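Local atomic coordinates of gram-negative insecticidal protein (Chromobacterium piscinae, PDB entry 6FBM), a protein that is an insecticidal toxin of the MACPF and beta-tripod families and probably acts by forming pores in membranes of target insect cells. Residues A[330-342]-A[452-464]. Sequence-based numbering, arbitrary orientation.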
loop_
_atom_site.group_PDB
_atom_site.type_symbol
_atom_site.label_atom_id
_atom_site.label_comp_id
_atom_site.label_asym_id
_atom_site.label_seq_id
_atom_site.Cartn_x
_atom_site.Cartn_y
_atom_site.Cartn_z
ATOM N N GLY A 330 22.985 54.319 58.592
ATOM C CA GLY A 330 22.571 55.586 59.188
ATOM C C GLY A 330 22.498 55.555 60.713
ATOM O O GLY A 330 22.330 54.497 61.341
ATOM N N GLU A 331 22.587 56.765 61.289
ATOM C CA GLU A 331 22.353 57.057 62.689
ATOM C C GLU A 331 21.352 58.199 62.766
ATOM O O GLU A 331 21.332 59.039 61.865
ATOM C CB GLU A 331 23.597 57.607 63.359
ATOM C CG GLU A 331 24.884 56.889 63.145
ATOM C CD GLU A 331 26.075 57.669 63.677
ATOM O OE1 GLU A 331 26.333 58.799 63.202
ATOM O OE2 GLU A 331 26.778 57.127 64.546
ATOM N N ASP A 332 20.622 58.300 63.886
ATOM C CA ASP A 332 19.783 59.467 64.146
ATOM C C ASP A 332 20.514 60.684 64.727
ATOM O O ASP A 332 19.916 61.468 65.460
ATOM C CB ASP A 332 18.572 59.094 65.000
ATOM C CG ASP A 332 18.863 59.083 66.490
ATOM O OD1 ASP A 332 19.885 58.518 66.893
ATOM O OD2 ASP A 332 18.050 59.626 67.259
ATOM N N SER A 333 21.792 60.847 64.377
ATOM C CA SER A 333 22.607 61.983 64.821
ATOM C C SER A 333 22.017 63.222 64.206
ATOM O O SER A 333 21.771 63.267 62.993
ATOM C CB SER A 333 24.061 61.846 64.352
ATOM O OG SER A 333 24.683 60.694 64.906
ATOM N N GLY A 334 21.789 64.223 65.059
ATOM C CA GLY A 334 21.143 65.462 64.662
ATOM C C GLY A 334 19.634 65.419 64.807
ATOM O O GLY A 334 18.996 66.439 64.588
ATOM N N SER A 335 19.039 64.269 65.155
ATOM C CA SER A 335 17.579 64.178 65.182
ATOM C C SER A 335 16.967 64.789 66.425
ATOM O O SER A 335 15.751 65.012 66.470
ATOM C CB SER A 335 17.107 62.728 65.093
ATOM O OG SER A 335 17.237 62.047 66.331
ATOM N N GLY A 336 17.782 65.005 67.462
ATOM C CA GLY A 336 17.281 65.466 68.750
ATOM C C GLY A 336 16.479 64.445 69.528
ATOM O O GLY A 336 15.953 64.772 70.588
ATOM N N ALA A 337 16.380 63.207 69.050
ATOM C CA ALA A 337 15.702 62.170 69.827
ATOM C C ALA A 337 16.598 61.828 71.016
ATOM O O ALA A 337 17.824 61.829 70.906
ATOM C CB ALA A 337 15.435 60.945 68.977
ATOM N N SER A 338 15.969 61.570 72.158
ATOM C CA SER A 338 16.703 61.274 73.391
ATOM C C SER A 338 17.597 60.094 73.106
ATOM O O SER A 338 18.826 60.177 73.279
ATOM C CB SER A 338 15.753 60.955 74.562
ATOM O OG SER A 338 14.708 61.928 74.635
ATOM N N GLU A 339 16.981 59.017 72.606
ATOM C CA GLU A 339 17.708 57.784 72.321
ATOM C C GLU A 339 18.505 57.839 71.026
ATOM O O GLU A 339 18.202 58.608 70.102
ATOM C CB GLU A 339 16.765 56.603 72.340
ATOM C CG GLU A 339 16.107 56.396 73.698
ATOM C CD GLU A 339 15.092 55.288 73.667
ATOM O OE1 GLU A 339 14.768 54.747 74.740
ATOM O OE2 GLU A 339 14.612 54.949 72.570
ATOM N N ASP A 340 19.574 57.058 71.004
ATOM C CA ASP A 340 20.411 56.890 69.830
ATOM C C ASP A 340 19.801 55.741 69.007
ATOM O O ASP A 340 19.286 54.772 69.561
ATOM C CB ASP A 340 21.845 56.500 70.227
ATOM C CG ASP A 340 22.628 57.611 70.924
ATOM O OD1 ASP A 340 22.480 58.797 70.570
ATOM O OD2 ASP A 340 23.465 57.253 71.805
ATOM N N LEU A 341 19.876 55.855 67.686
ATOM C CA LEU A 341 19.463 54.803 66.767
ATOM C C LEU A 341 20.530 54.645 65.715
ATOM O O LEU A 341 20.954 55.620 65.120
ATOM C CB LEU A 341 18.170 55.172 66.038
ATOM C CG LEU A 341 17.657 54.180 64.998
ATOM C CD1 LEU A 341 17.346 52.843 65.649
ATOM C CD2 LEU A 341 16.429 54.757 64.321
ATOM N N ALA A 342 20.958 53.409 65.497
ATOM C CA ALA A 342 21.729 53.077 64.328
ATOM C C ALA A 342 21.064 51.854 63.665
ATOM O O ALA A 342 20.491 50.975 64.347
ATOM C CB ALA A 342 23.160 52.797 64.701
ATOM N N GLN A 452 7.936 43.130 70.855
ATOM C CA GLN A 452 8.731 43.117 72.101
ATOM C C GLN A 452 10.088 43.789 71.886
ATOM O O GLN A 452 10.408 44.207 70.776
ATOM C CB GLN A 452 8.940 41.670 72.561
ATOM C CG GLN A 452 7.645 40.905 72.777
ATOM C CD GLN A 452 7.868 39.432 73.141
ATOM O OE1 GLN A 452 8.998 38.945 73.223
ATOM N NE2 GLN A 452 6.762 38.711 73.324
ATOM N N ASN A 453 10.869 43.904 72.964
ATOM C CA ASN A 453 12.261 44.396 72.897
ATOM C C ASN A 453 12.424 45.638 72.057
ATOM O O ASN A 453 13.217 45.667 71.120
ATOM C CB ASN A 453 13.209 43.293 72.392
ATOM C CG ASN A 453 13.159 42.054 73.266
ATOM O OD1 ASN A 453 13.161 42.159 74.506
ATOM N ND2 ASN A 453 13.084 40.876 72.631
ATOM N N ARG A 454 11.659 46.672 72.406
ATOM C CA ARG A 454 11.714 47.960 71.712
ATOM C C ARG A 454 13.156 48.344 71.414
ATOM O O ARG A 454 14.028 48.229 72.276
ATOM C CB ARG A 454 11.074 49.049 72.561
ATOM C CG ARG A 454 10.901 50.400 71.867
ATOM C CD ARG A 454 10.243 51.388 72.798
ATOM N NE ARG A 454 11.135 51.719 73.909
ATOM C CZ ARG A 454 12.165 52.555 73.846
ATOM N NH1 ARG A 454 12.451 53.191 72.714
ATOM N NH2 ARG A 454 12.905 52.768 74.930
ATOM N N VAL A 455 13.405 48.772 70.187
ATOM C CA VAL A 455 14.729 49.206 69.786
ATOM C C VAL A 455 14.921 50.674 70.085
ATOM O O VAL A 455 15.980 51.068 70.575
ATOM C CB VAL A 455 14.957 48.975 68.284
ATOM C CG1 VAL A 455 16.352 49.465 67.857
ATOM C CG2 VAL A 455 14.771 47.491 67.948
ATOM N N TRP A 456 13.894 51.483 69.783
ATOM C CA TRP A 456 14.019 52.946 69.725
ATOM C C TRP A 456 12.645 53.601 69.512
ATOM O O TRP A 456 11.705 52.949 69.069
ATOM C CB TRP A 456 14.937 53.305 68.574
ATOM C CG TRP A 456 15.224 54.754 68.333
ATOM C CD1 TRP A 456 16.218 55.475 68.884
ATOM C CD2 TRP A 456 14.553 55.633 67.420
ATOM N NE1 TRP A 456 16.219 56.750 68.390
ATOM C CE2 TRP A 456 15.203 56.874 67.485
ATOM C CE3 TRP A 456 13.473 55.482 66.551
ATOM C CZ2 TRP A 456 14.809 57.974 66.723
ATOM C CZ3 TRP A 456 13.085 56.589 65.781
ATOM C CH2 TRP A 456 13.753 57.808 65.879
ATOM N N TRP A 457 12.538 54.862 69.911
ATOM C CA TRP A 457 11.427 55.745 69.561
ATOM C C TRP A 457 11.982 57.151 69.395
ATOM O O TRP A 457 13.110 57.433 69.804
ATOM C CB TRP A 457 10.274 55.758 70.590
ATOM C CG TRP A 457 10.660 55.747 72.054
ATOM C CD1 TRP A 457 11.779 56.294 72.629
ATOM C CD2 TRP A 457 9.900 55.180 73.134
ATOM N NE1 TRP A 457 11.782 56.071 73.981
ATOM C CE2 TRP A 457 10.643 55.392 74.326
ATOM C CE3 TRP A 457 8.667 54.510 73.214
ATOM C CZ2 TRP A 457 10.189 54.958 75.579
ATOM C CZ3 TRP A 457 8.230 54.071 74.448
ATOM C CH2 TRP A 457 8.992 54.290 75.619
ATOM N N ASP A 458 11.186 58.030 68.801
ATOM C CA ASP A 458 11.667 59.350 68.423
ATOM C C ASP A 458 11.497 60.406 69.495
ATOM O O ASP A 458 11.833 61.557 69.260
ATOM C CB ASP A 458 10.976 59.814 67.125
ATOM C CG ASP A 458 9.558 60.325 67.349
ATOM O OD1 ASP A 458 8.756 59.583 67.937
ATOM O OD2 ASP A 458 9.246 61.438 66.921
ATOM N N LYS A 459 10.967 60.051 70.672
ATOM C CA LYS A 459 10.614 61.083 71.652
ATOM C C LYS A 459 11.846 61.898 72.076
ATOM O O LYS A 459 12.933 61.353 72.270
ATOM C CB LYS A 459 9.786 60.538 72.803
ATOM C CG LYS A 459 10.498 59.656 73.791
ATOM C CD LYS A 459 9.611 58.457 74.214
ATOM C CE LYS A 459 8.290 58.789 74.852
ATOM N NZ LYS A 459 7.830 57.643 75.738
ATOM N N GLY A 460 11.643 63.214 72.137
ATOM C CA GLY A 460 12.721 64.188 72.214
ATOM C C GLY A 460 12.931 64.953 70.921
ATOM O O GLY A 460 13.366 66.108 70.955
ATOM N N THR A 461 12.647 64.314 69.783
ATOM C CA THR A 461 12.826 64.948 68.457
ATOM C C THR A 461 11.902 66.166 68.253
ATOM O O THR A 461 12.282 67.159 67.625
ATOM C CB THR A 461 12.672 63.897 67.320
ATOM O OG1 THR A 461 13.306 64.349 66.110
ATOM C CG2 THR A 461 11.228 63.600 67.044
ATOM N N GLY A 462 10.687 66.068 68.814
ATOM C CA GLY A 462 9.656 67.090 68.664
ATOM C C GLY A 462 8.996 67.067 67.305
ATOM O O GLY A 462 8.760 68.114 66.719
ATOM N N ALA A 463 8.687 65.879 66.800
ATOM C CA ALA A 463 8.037 65.725 65.504
ATOM C C ALA A 463 6.592 65.484 65.805
ATOM O O ALA A 463 6.283 64.810 66.791
ATOM C CB ALA A 463 8.619 64.550 64.737
ATOM N N ARG A 464 5.708 66.014 64.953
ATOM C CA ARG A 464 4.242 65.887 65.136
ATOM C C ARG A 464 3.872 64.434 65.280
ATOM O O ARG A 464 3.176 64.040 66.235
ATOM C CB ARG A 464 3.454 66.470 63.954
ATOM C CG ARG A 464 3.869 67.876 63.574
ATOM C CD ARG A 464 2.788 68.689 62.925
ATOM N NE ARG A 464 3.284 70.064 62.795
ATOM C CZ ARG A 464 4.110 70.499 61.833
ATOM N NH1 ARG A 464 4.555 69.680 60.869
ATOM N NH2 ARG A 464 4.493 71.774 61.837
#
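Glu339 and Arg454 reach toward one another from opposite directions and meet as an end-on pair, a worked example of how a carboxylate and a guanidinium can lock each other's orientation. Arg454 NH2 donates to Glu339 OE1 at 2.7 Å, and NH1 lies 2.8 Å from OE2 in a virtually straight bond. Both oxygens use their syn lone pairs, and the two flat groups are nearly coplanar, 13° apart. Two bonds in one plane restrain rotation of either group, and Trp457 N adds a further weak bond to Glu339 OE2. The bend of the arginine at chi3 (67°) turns its head back over the Trp457 indole: Trp457 CE2 lies over the centre of the guanidinium, while Arg454 NH1 sits toward the rim of the indole. Lys459 CD lies over the opposite face of that ring, toward its rim.

Trp456 provides the apolar half of the contact. Leu341 crosses it at about a right angle, its CB 3.5 Å from the centroid of the five-membered ring and nearly on the ring normal, a CH-pi contact. With CG anti to the backbone N (chi1 177°), Leu341 also spreads CD2 over the six-membered part of the same face. The ring's NE1 points in its own plane to Glu339 O, a weak bond of 3.2 Å, and Ala337 CB rests 3.8 Å from Trp456 CZ2.

Both segments lie in the beta-rich C-terminal part of the chain, probably the beta-tripod domain, the contact centre about 46 Å from the chain centre. Here the connection between strands 326-331 and 342-346 of one three-stranded antiparallel sheet packs against the edge strand 450-457 of another and the type II turn Asp458 to Thr461; Leu469 also touches both Leu341 and Trp456.

At that turn Ser338 N donates almost straight to Lys459 O, 3.0 Å away. Farther along, Thr461 OG1 gives its proton to Ser335 O at 2.6 Å.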